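PDB 6VAP: thioesterase, which probably hydrolyses stalled or aberrant acyl groups from carrier domains of the borrelidin polyketide synthase, as a type II (editing) thioesterase. Local coordinates for residues A125-S130 / P209-A214; V12-Y17 / R85-Q90; E71-L76 / E182-R187. All coordinates share one frame; numbering follows the deposited sequence.

Contact 1 (A125-S130 / P209-A214); sequences ARPAPS and PVEARA
The amide nitrogen of A128 gives its hydrogen to the carbonyl oxygen of E211, with A128 N and E211 O 2.9 Å apart and a nearly straight N-H...O angle of 166°. The donor stands well above the carbonyl plane, 42° out of it, as it reaches in from beside the short helix 209-213. On one side of this bond two methyl groups meet: A128 CB presses against A214 CB at 3.5 Å, tighter than usual for two carbons. On the other, the P127 ring and the E211 chain lie alongside each other, aimed in a common direction, their nearest atoms being P127 CB and E211 CB at 3.7 Å. The E211 chain keeps CG beside its own nitrogen (chi1 -78°) and is extended from there, which lays its carboxylate along the proline ring, with E211 OE1 4.0 Å from P127 CG. That oxygen is itself gripped twice, by the backbone N of T208 and by R133, the latter in a salt bridge.

In this α/β-hydrolase fold the loop that leaves strand 120-124 is thereby fastened to a helix following strand 196-201. The ring of P127 lies close to, but does not touch, the presumed Ser-His-Asp catalytic residues. W215 adds a further tie by donating its ring N-H to the carbonyl of R126. The chemistry implies a division of labour: the backbone bond provides for a buried polar pair, flanking carbons fill the interface, and E211 holds the loop both through its own carbonyl and through R133 further along it.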
loop_
_atom_site.group_PDB
_atom_site.type_symbol
_atom_site.label_atom_id
_atom_site.label_comp_id
_atom_site.label_asym_id
_atom_site.label_seq_id
_atom_site.Cartn_x
_atom_site.Cartn_y
_atom_site.Cartn_z
ATOM N N ALA A 125 -1.141 6.622 6.181
ATOM C CA ALA A 125 -1.235 7.946 5.600
ATOM C C ALA A 125 -2.265 7.988 4.481
ATOM O O ALA A 125 -1.972 8.330 3.346
ATOM C CB ALA A 125 0.142 8.409 5.119
ATOM N N ARG A 126 -3.480 7.632 4.798
ATOM C CA ARG A 126 -4.530 7.647 3.777
ATOM C C ARG A 126 -5.914 7.713 4.417
ATOM O O ARG A 126 -6.162 7.016 5.413
ATOM C CB ARG A 126 -4.433 6.416 2.904
ATOM C CG ARG A 126 -5.331 6.404 1.722
ATOM C CD ARG A 126 -4.914 7.354 0.638
ATOM N NE ARG A 126 -5.541 7.042 -0.645
ATOM C CZ ARG A 126 -5.700 7.891 -1.647
ATOM N NH1 ARG A 126 -5.205 9.101 -1.562
ATOM N NH2 ARG A 126 -6.364 7.496 -2.729
ATOM N N PRO A 127 -6.804 8.595 3.954
ATOM C CA PRO A 127 -8.162 8.602 4.500
ATOM C C PRO A 127 -8.821 7.256 4.237
ATOM O O PRO A 127 -8.501 6.546 3.280
ATOM C CB PRO A 127 -8.852 9.742 3.736
ATOM C CG PRO A 127 -7.780 10.546 3.184
ATOM C CD PRO A 127 -6.664 9.573 2.860
ATOM N N ALA A 128 -9.776 6.907 5.083
ATOM C CA ALA A 128 -10.647 5.761 4.811
ATOM C C ALA A 128 -11.232 5.808 3.400
ATOM O O ALA A 128 -11.493 6.885 2.873
ATOM C CB ALA A 128 -11.754 5.719 5.856
ATOM N N PRO A 129 -11.461 4.662 2.775
ATOM C CA PRO A 129 -12.065 4.690 1.433
ATOM C C PRO A 129 -13.381 5.440 1.387
ATOM O O PRO A 129 -13.660 6.124 0.391
ATOM C CB PRO A 129 -12.266 3.204 1.103
ATOM C CG PRO A 129 -11.217 2.498 1.917
ATOM C CD PRO A 129 -11.043 3.309 3.179
ATOM N N SER A 130 -14.184 5.358 2.454
ATOM C CA SER A 130 -15.420 6.123 2.560
ATOM C C SER A 130 -15.192 7.613 2.823
ATOM O O SER A 130 -16.155 8.391 2.826
ATOM C CB SER A 130 -16.282 5.524 3.669
ATOM O OG SER A 130 -15.679 5.695 4.967
ATOM N N PRO A 209 -7.435 13.317 11.516
ATOM C CA PRO A 209 -7.675 12.218 12.471
ATOM C C PRO A 209 -8.968 11.473 12.203
ATOM O O PRO A 209 -8.997 10.240 12.289
ATOM C CB PRO A 209 -7.700 12.933 13.839
ATOM C CG PRO A 209 -6.951 14.192 13.634
ATOM C CD PRO A 209 -7.146 14.601 12.195
ATOM N N VAL A 210 -10.050 12.186 11.893
ATOM C CA VAL A 210 -11.311 11.507 11.634
ATOM C C VAL A 210 -11.199 10.672 10.366
ATOM O O VAL A 210 -11.742 9.564 10.284
ATOM C CB VAL A 210 -12.458 12.532 11.558
ATOM C CG1 VAL A 210 -13.687 11.924 10.889
ATOM C CG2 VAL A 210 -12.790 13.049 12.922
ATOM N N GLU A 211 -10.493 11.185 9.358
ATOM C CA GLU A 211 -10.342 10.443 8.108
ATOM C C GLU A 211 -9.609 9.129 8.341
ATOM O O GLU A 211 -9.976 8.076 7.777
ATOM C CB GLU A 211 -9.601 11.287 7.067
ATOM C CG GLU A 211 -10.483 12.332 6.420
ATOM C CD GLU A 211 -9.704 13.287 5.538
ATOM O OE1 GLU A 211 -8.493 13.471 5.771
ATOM O OE2 GLU A 211 -10.296 13.849 4.616
ATOM N N ALA A 212 -8.622 9.165 9.248
ATOM C CA ALA A 212 -7.878 7.957 9.550
ATOM C C ALA A 212 -8.702 7.032 10.419
ATOM O O ALA A 212 -8.758 5.836 10.173
ATOM C CB ALA A 212 -6.550 8.291 10.224
ATOM N N ARG A 213 -9.354 7.569 11.434
ATOM C CA ARG A 213 -10.175 6.752 12.318
ATOM C C ARG A 213 -11.308 6.090 11.538
ATOM O O ARG A 213 -11.793 5.033 11.937
ATOM C CB ARG A 213 -10.695 7.631 13.486
ATOM C CG ARG A 213 -11.649 6.936 14.442
ATOM C CD ARG A 213 -10.912 5.989 15.362
ATOM N NE ARG A 213 -9.909 6.673 16.177
ATOM C CZ ARG A 213 -9.222 6.095 17.160
ATOM N NH1 ARG A 213 -9.429 4.818 17.459
ATOM N NH2 ARG A 213 -8.327 6.796 17.846
ATOM N N ALA A 214 -11.763 6.701 10.442
ATOM C CA ALA A 214 -12.893 6.151 9.716
ATOM C C ALA A 214 -12.554 4.796 9.116
ATOM O O ALA A 214 -13.466 4.056 8.750
ATOM C CB ALA A 214 -13.338 7.116 8.630
#

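Contact 2 (V12-Y17 / R85-Q90); sequences VWIRQY and RARVHQ
The side chains of I14 and R87 run antiparallel alongside each other where the antiparallel edge strand of the α/β-hydrolase sheet meets the C-terminal end of helix 73-87. Hydrocarbon meets hydrocarbon first, R87 CD lying 3.4 Å from I14 CD1. Farther along, the other branch of the isoleucine sits over one face of the guanidinium, with I14 CG2 3.9 Å from R87 NH1. A bend at chi3 (71°) turns the planar head of R87 so that its face meets this methyl while its edge is left for a polar partner.

That partner is Q16, whose side chain is fully extended. Its amide stands almost perpendicular to the guanidinium, the two planes 77° apart. R87 NH2 donates to Q16 OE1 at 3.0 Å along a bent path. Because I14 and Q16 are two residues apart on an extended backbone, both can address the same arginine, one by hydrocarbon and one by oxygen.

The N-terminal segment completes the grip: the carbonyl of H9 accepts from R87 NH1, and the amide N of H9 donates to Q16 OE1. L54 of strand 52-56 also packs against both I14 and R87. Q16 OE1 lies nearly in the guanidinium plane, yet R87 NH2 stands 60° above the plane of the amide carbonyl, away from its lone pairs.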
loop_
_atom_site.group_PDB
_atom_site.type_symbol
_atom_site.label_atom_id
_atom_site.label_comp_id
_atom_site.label_asym_id
_atom_site.label_seq_id
_atom_site.Cartn_x
_atom_site.Cartn_y
_atom_site.Cartn_z
ATOM N N VAL A 12 7.114 -9.967 -12.791
ATOM C CA VAL A 12 7.046 -8.572 -13.205
ATOM C C VAL A 12 6.328 -7.742 -12.163
ATOM O O VAL A 12 6.684 -6.574 -11.939
ATOM C CB VAL A 12 6.368 -8.466 -14.588
ATOM C CG1 VAL A 12 4.877 -8.758 -14.487
ATOM C CG2 VAL A 12 6.598 -7.086 -15.183
ATOM N N TRP A 13 5.334 -8.329 -11.487
ATOM C CA TRP A 13 4.554 -7.572 -10.511
ATOM C C TRP A 13 5.112 -7.642 -9.089
ATOM O O TRP A 13 5.068 -6.660 -8.342
ATOM C CB TRP A 13 3.101 -8.082 -10.473
ATOM C CG TRP A 13 2.244 -7.600 -11.578
ATOM C CD1 TRP A 13 1.971 -8.242 -12.770
ATOM C CD2 TRP A 13 1.446 -6.421 -11.563
ATOM N NE1 TRP A 13 1.100 -7.479 -13.520
ATOM C CE2 TRP A 13 0.733 -6.381 -12.787
ATOM C CE3 TRP A 13 1.235 -5.408 -10.620
ATOM C CZ2 TRP A 13 -0.118 -5.343 -13.114
ATOM C CZ3 TRP A 13 0.372 -4.374 -10.955
ATOM C CH2 TRP A 13 -0.276 -4.349 -12.193
ATOM N N ILE A 14 5.605 -8.803 -8.690
ATOM C CA ILE A 14 5.859 -9.112 -7.287
ATOM C C ILE A 14 7.344 -9.331 -7.110
ATOM O O ILE A 14 7.896 -10.285 -7.665
ATOM C CB ILE A 14 5.070 -10.345 -6.820
ATOM C CG1 ILE A 14 3.559 -10.078 -7.000
ATOM C CG2 ILE A 14 5.409 -10.655 -5.372
ATOM C CD1 ILE A 14 2.692 -11.285 -6.836
ATOM N N ARG A 15 7.982 -8.482 -6.310
ATOM C CA ARG A 15 9.421 -8.544 -6.090
ATOM C C ARG A 15 9.675 -9.106 -4.694
ATOM O O ARG A 15 9.221 -8.538 -3.694
ATOM C CB ARG A 15 10.056 -7.163 -6.246
ATOM C CG ARG A 15 9.698 -6.447 -7.553
ATOM C CD ARG A 15 10.221 -7.237 -8.762
ATOM N NE ARG A 15 9.529 -6.850 -9.989
ATOM C CZ ARG A 15 9.989 -5.977 -10.876
ATOM N NH1 ARG A 15 11.155 -5.381 -10.675
ATOM N NH2 ARG A 15 9.274 -5.705 -11.966
ATOM N N GLN A 16 10.404 -10.207 -4.629
ATOM C CA GLN A 16 10.790 -10.866 -3.383
ATOM C C GLN A 16 12.283 -10.610 -3.211
ATOM O O GLN A 16 13.115 -11.236 -3.876
ATOM C CB GLN A 16 10.466 -12.356 -3.470
ATOM C CG GLN A 16 10.771 -13.143 -2.206
ATOM C CD GLN A 16 10.515 -14.627 -2.365
ATOM O OE1 GLN A 16 10.281 -15.105 -3.464
ATOM N NE2 GLN A 16 10.558 -15.359 -1.268
ATOM N N TYR A 17 12.621 -9.694 -2.308
ATOM C CA TYR A 17 14.001 -9.249 -2.190
ATOM C C TYR A 17 14.851 -10.181 -1.340
ATOM O O TYR A 17 16.063 -10.245 -1.547
ATOM C CB TYR A 17 14.013 -7.832 -1.625
ATOM C CG TYR A 17 13.456 -6.817 -2.591
ATOM C CD1 TYR A 17 14.005 -6.661 -3.872
ATOM C CD2 TYR A 17 12.413 -5.978 -2.212
ATOM C CE1 TYR A 17 13.491 -5.724 -4.757
ATOM C CE2 TYR A 17 11.877 -5.062 -3.086
ATOM C CZ TYR A 17 12.420 -4.925 -4.356
ATOM O OH TYR A 17 11.909 -4.005 -5.239
ATOM N N ARG A 85 -2.839 -13.907 -6.281
ATOM C CA ARG A 85 -3.545 -15.160 -6.010
ATOM C C ARG A 85 -2.637 -16.375 -6.198
ATOM O O ARG A 85 -2.622 -17.287 -5.361
ATOM C CB ARG A 85 -4.764 -15.276 -6.920
ATOM C CG ARG A 85 -5.988 -14.573 -6.413
ATOM C CD ARG A 85 -7.255 -15.189 -6.993
ATOM N NE ARG A 85 -7.580 -16.442 -6.327
ATOM C CZ ARG A 85 -8.806 -16.944 -6.246
ATOM N NH1 ARG A 85 -9.823 -16.290 -6.801
ATOM N NH2 ARG A 85 -9.012 -18.098 -5.618
ATOM N N ALA A 86 -1.883 -16.419 -7.301
ATOM C CA ALA A 86 -1.029 -17.574 -7.578
ATOM C C ALA A 86 0.127 -17.711 -6.590
ATOM O O ALA A 86 0.691 -18.798 -6.461
ATOM C CB ALA A 86 -0.480 -17.483 -9.004
ATOM N N ARG A 87 0.493 -16.639 -5.899
ATOM C CA ARG A 87 1.579 -16.642 -4.929
ATOM C C ARG A 87 1.093 -16.709 -3.492
ATOM O O ARG A 87 1.831 -17.179 -2.619
ATOM C CB ARG A 87 2.422 -15.372 -5.060
ATOM C CG ARG A 87 3.232 -15.294 -6.319
ATOM C CD ARG A 87 4.310 -14.248 -6.169
ATOM N NE ARG A 87 5.360 -14.679 -5.241
ATOM C CZ ARG A 87 6.660 -14.541 -5.464
ATOM N NH1 ARG A 87 7.091 -13.998 -6.592
ATOM N NH2 ARG A 87 7.524 -14.943 -4.549
ATOM N N VAL A 88 -0.130 -16.228 -3.243
ATOM C CA VAL A 88 -0.636 -16.063 -1.890
ATOM C C VAL A 88 -0.459 -17.365 -1.133
ATOM O O VAL A 88 -0.765 -18.445 -1.640
ATOM C CB VAL A 88 -2.114 -15.629 -1.933
ATOM C CG1 VAL A 88 -3.002 -16.796 -2.422
ATOM C CG2 VAL A 88 -2.566 -15.142 -0.561
ATOM N N HIS A 89 -0.135 -17.275 0.149
ATOM C CA HIS A 89 -0.069 -18.416 1.067
ATOM C C HIS A 89 -0.398 -17.847 2.447
ATOM O O HIS A 89 0.388 -17.046 2.851
ATOM C CB HIS A 89 1.318 -19.049 0.942
ATOM C CG HIS A 89 1.538 -20.215 1.831
ATOM N ND1 HIS A 89 1.845 -20.075 3.145
ATOM C CD2 HIS A 89 1.441 -21.534 1.604
ATOM C CE1 HIS A 89 1.958 -21.260 3.687
ATOM N NE2 HIS A 89 1.708 -22.158 2.768
ATOM N N GLN A 90 -1.529 -18.181 3.090
ATOM C CA GLN A 90 -1.852 -17.714 4.425
ATOM C C GLN A 90 -0.899 -18.338 5.445
ATOM O O GLN A 90 -0.437 -19.462 5.261
ATOM C CB GLN A 90 -3.301 -18.062 4.745
ATOM C CG GLN A 90 -4.276 -17.506 3.702
ATOM C CD GLN A 90 -5.715 -17.909 3.959
ATOM O OE1 GLN A 90 -6.393 -17.334 4.814
ATOM N NE2 GLN A 90 -6.188 -18.906 3.217
#

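Contact 3 (E71-L76 / E182-R187); sequences EDIDEL and ETYRYR
The carboxylate of D74 lies over one face of the R187 guanidinium, the two flat groups only 22° from parallel. They make a salt bridge of stacked rather than edge-on type, modelled with D74 OD2 2.6 Å from R187 NH2. R187 is poorly ordered, however, and this very close approach is best treated as approximate. R187 reaches across to the aspartate, its straight chain from CG to NE carrying the guanidinium over to the carboxylate. D74 OD1 has a second cationic partner in R110, consistent with a carboxylate that remains charged.

The ring of Y184 has Y186 N over one face, 3.9 Å above its plane and offset toward the rim. Its hydroxyl lies at the edge of the Y186 ring, in that ring's plane, and is hydrogen-bonded to E106. Across the contact the ring meets the β-carbon of I73, with Y184 CD1 and I73 CB 3.9 Å apart.

Beside this apolar touch, water spans the more polar flank. One water donates to E71 O at 2.8 Å and, weakly, to T183 OG1, a hydroxyl hydrogen-bonded chiefly to R179 O. Another lies 3.1 Å from T183 O and also near D72 OD1, with more acceptors about it than it has protons to give, and accepts weakly from R185 N. D72 is the N-cap of helix 73-87: its OD2 accepts from E75 N at 2.8 Å, an anti-side bond 34° out of the carboxylate plane.

The touching backbones run almost parallel, 8° apart, and join the start of helix 73-87 to the loop that follows helix 167-182. Helix 99-113 lies against both: I73 packs on M99 and Y184 on T102, while I73 also reaches A180 of helix 167-182.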
loop_
_atom_site.group_PDB
_atom_site.type_symbol
_atom_site.label_atom_id
_atom_site.label_comp_id
_atom_site.label_asym_id
_atom_site.label_seq_id
_atom_site.Cartn_x
_atom_site.Cartn_y
_atom_site.Cartn_z
ATOM N N GLU A 71 -3.999 3.937 -14.418
ATOM C CA GLU A 71 -4.579 5.198 -13.981
ATOM C C GLU A 71 -5.744 5.021 -13.020
ATOM O O GLU A 71 -6.433 5.999 -12.734
ATOM C CB GLU A 71 -5.046 5.994 -15.208
ATOM C CG GLU A 71 -3.922 6.402 -16.145
ATOM C CD GLU A 71 -4.427 7.065 -17.413
ATOM O OE1 GLU A 71 -5.658 7.101 -17.620
ATOM O OE2 GLU A 71 -3.590 7.546 -18.199
ATOM N N ASP A 72 -5.986 3.811 -12.528
ATOM C CA ASP A 72 -7.194 3.499 -11.777
ATOM C C ASP A 72 -6.820 2.448 -10.746
ATOM O O ASP A 72 -6.165 1.461 -11.086
ATOM C CB ASP A 72 -8.325 3.009 -12.697
ATOM C CG ASP A 72 -9.533 2.519 -11.918
ATOM O OD1 ASP A 72 -10.206 3.347 -11.266
ATOM O OD2 ASP A 72 -9.815 1.302 -11.959
ATOM N N ILE A 73 -7.256 2.646 -9.504
ATOM C CA ILE A 73 -6.971 1.682 -8.448
ATOM C C ILE A 73 -7.637 0.345 -8.738
ATOM O O ILE A 73 -7.049 -0.724 -8.538
ATOM C CB ILE A 73 -7.437 2.255 -7.101
ATOM C CG1 ILE A 73 -6.559 3.452 -6.685
ATOM C CG2 ILE A 73 -7.390 1.154 -6.014
ATOM C CD1 ILE A 73 -5.281 3.029 -6.037
ATOM N N ASP A 74 -8.883 0.375 -9.196
ATOM C CA ASP A 74 -9.574 -0.882 -9.477
ATOM C C ASP A 74 -8.891 -1.668 -10.592
ATOM O O ASP A 74 -8.851 -2.905 -10.556
ATOM C CB ASP A 74 -11.035 -0.622 -9.839
ATOM C CG ASP A 74 -11.930 -0.562 -8.616
ATOM O OD1 ASP A 74 -11.891 -1.508 -7.798
ATOM O OD2 ASP A 74 -12.670 0.434 -8.461
ATOM N N GLU A 75 -8.298 -0.965 -11.561
ATOM C CA GLU A 75 -7.574 -1.652 -12.623
ATOM C C GLU A 75 -6.267 -2.206 -12.089
ATOM O O GLU A 75 -5.902 -3.342 -12.403
ATOM C CB GLU A 75 -7.313 -0.711 -13.803
ATOM C CG GLU A 75 -8.554 -0.414 -14.629
ATOM C CD GLU A 75 -8.414 0.844 -15.461
ATOM O OE1 GLU A 75 -9.453 1.425 -15.843
ATOM O OE2 GLU A 75 -7.264 1.253 -15.730
ATOM N N LEU A 76 -5.548 -1.418 -11.281
ATOM C CA LEU A 76 -4.374 -1.948 -10.589
ATOM C C LEU A 76 -4.725 -3.216 -9.819
ATOM O O LEU A 76 -4.025 -4.231 -9.907
ATOM C CB LEU A 76 -3.773 -0.904 -9.641
ATOM C CG LEU A 76 -2.720 0.022 -10.256
ATOM C CD1 LEU A 76 -2.596 1.295 -9.400
ATOM C CD2 LEU A 76 -1.403 -0.656 -10.388
ATOM N N GLU A 182 -6.290 10.136 -6.909
ATOM C CA GLU A 182 -7.213 11.259 -6.819
ATOM C C GLU A 182 -8.584 10.985 -7.427
ATOM O O GLU A 182 -9.556 11.615 -7.013
ATOM C CB GLU A 182 -6.593 12.490 -7.491
ATOM C CG GLU A 182 -5.576 13.172 -6.647
ATOM C CD GLU A 182 -4.804 14.259 -7.405
ATOM O OE1 GLU A 182 -4.368 13.981 -8.547
ATOM O OE2 GLU A 182 -4.641 15.390 -6.859
ATOM N N THR A 183 -8.711 10.063 -8.370
ATOM C CA THR A 183 -9.995 9.788 -9.001
ATOM C C THR A 183 -10.663 8.531 -8.450
ATOM O O THR A 183 -11.657 8.077 -9.020
ATOM C CB THR A 183 -9.819 9.636 -10.526
ATOM O OG1 THR A 183 -9.033 8.455 -10.815
ATOM C CG2 THR A 183 -9.102 10.875 -11.103
ATOM N N TYR A 184 -10.114 7.934 -7.393
ATOM C CA TYR A 184 -10.722 6.764 -6.773
ATOM C C TYR A 184 -12.124 7.063 -6.293
ATOM O O TYR A 184 -12.351 8.082 -5.650
ATOM C CB TYR A 184 -9.866 6.327 -5.604
ATOM C CG TYR A 184 -10.397 5.195 -4.764
ATOM C CD1 TYR A 184 -10.529 3.888 -5.285
ATOM C CD2 TYR A 184 -10.857 5.439 -3.473
ATOM C CE1 TYR A 184 -11.043 2.874 -4.513
ATOM C CE2 TYR A 184 -11.376 4.411 -2.689
ATOM C CZ TYR A 184 -11.422 3.139 -3.186
ATOM O OH TYR A 184 -11.951 2.113 -2.396
ATOM N N ARG A 185 -13.088 6.178 -6.598
ATOM C CA ARG A 185 -14.488 6.283 -6.158
ATOM C C ARG A 185 -14.778 5.003 -5.353
ATOM O O ARG A 185 -14.728 3.989 -5.960
ATOM C CB ARG A 185 -15.397 6.502 -7.375
ATOM C CG ARG A 185 -14.913 7.606 -8.310
ATOM C CD ARG A 185 -15.865 8.059 -9.401
ATOM N NE ARG A 185 -15.880 7.134 -10.527
ATOM C CZ ARG A 185 -16.887 6.975 -11.406
ATOM N NH1 ARG A 185 -18.018 7.663 -11.309
ATOM N NH2 ARG A 185 -16.757 6.098 -12.376
ATOM N N TYR A 186 -14.969 5.071 -4.036
ATOM C CA TYR A 186 -15.296 3.940 -3.190
ATOM C C TYR A 186 -16.680 3.447 -3.568
ATOM O O TYR A 186 -17.645 4.211 -3.596
ATOM C CB TYR A 186 -15.258 4.356 -1.723
ATOM C CG TYR A 186 -15.807 3.314 -0.780
ATOM C CD1 TYR A 186 -15.175 2.080 -0.618
ATOM C CD2 TYR A 186 -16.936 3.568 -0.032
ATOM C CE1 TYR A 186 -15.676 1.149 0.223
ATOM C CE2 TYR A 186 -17.442 2.634 0.843
ATOM C CZ TYR A 186 -16.799 1.421 0.975
ATOM O OH TYR A 186 -17.295 0.472 1.831
ATOM N N ARG A 187 -16.776 2.188 -3.905
ATOM C CA ARG A 187 -18.089 1.591 -4.127
ATOM C C ARG A 187 -18.443 0.773 -2.901
ATOM O O ARG A 187 -17.714 -0.167 -2.605
ATOM C CB ARG A 187 -18.087 0.705 -5.365
ATOM C CG ARG A 187 -17.239 1.263 -6.487
ATOM C CD ARG A 187 -17.287 0.365 -7.708
ATOM N NE ARG A 187 -16.285 0.751 -8.699
ATOM C CZ ARG A 187 -15.440 -0.088 -9.292
ATOM N NH1 ARG A 187 -15.457 -1.384 -9.006
ATOM N NH2 ARG A 187 -14.572 0.373 -10.179
HETATM O O HOH W 1 -9.052 6.607 -13.554
HETATM O O HOH W 2 -12.523 5.095 -9.499
#

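Overall arrangement
From the N terminus, contact 2 opens at 12-17 and contact 3 at 71-76, before 85-90 closes contact 2; these two therefore cross, with the two ends of helix 73-87 serving one each. W13 also touches L76 where they meet. Contact 1 opens at 125-130, inside the long span of contact 3, which closes at 182-187 before 209-214 completes contact 1; this is a second crossing, and P129 packs on Y184 and Y186, and S130 on Y186. Contacts 1 and 2 follow in series, about 28 Å between centres, on opposite sides of the chain's centre. Together they link the edge strand, helix 73-87, the loops after strand 120-124 and helix 167-182, and helix 209-213.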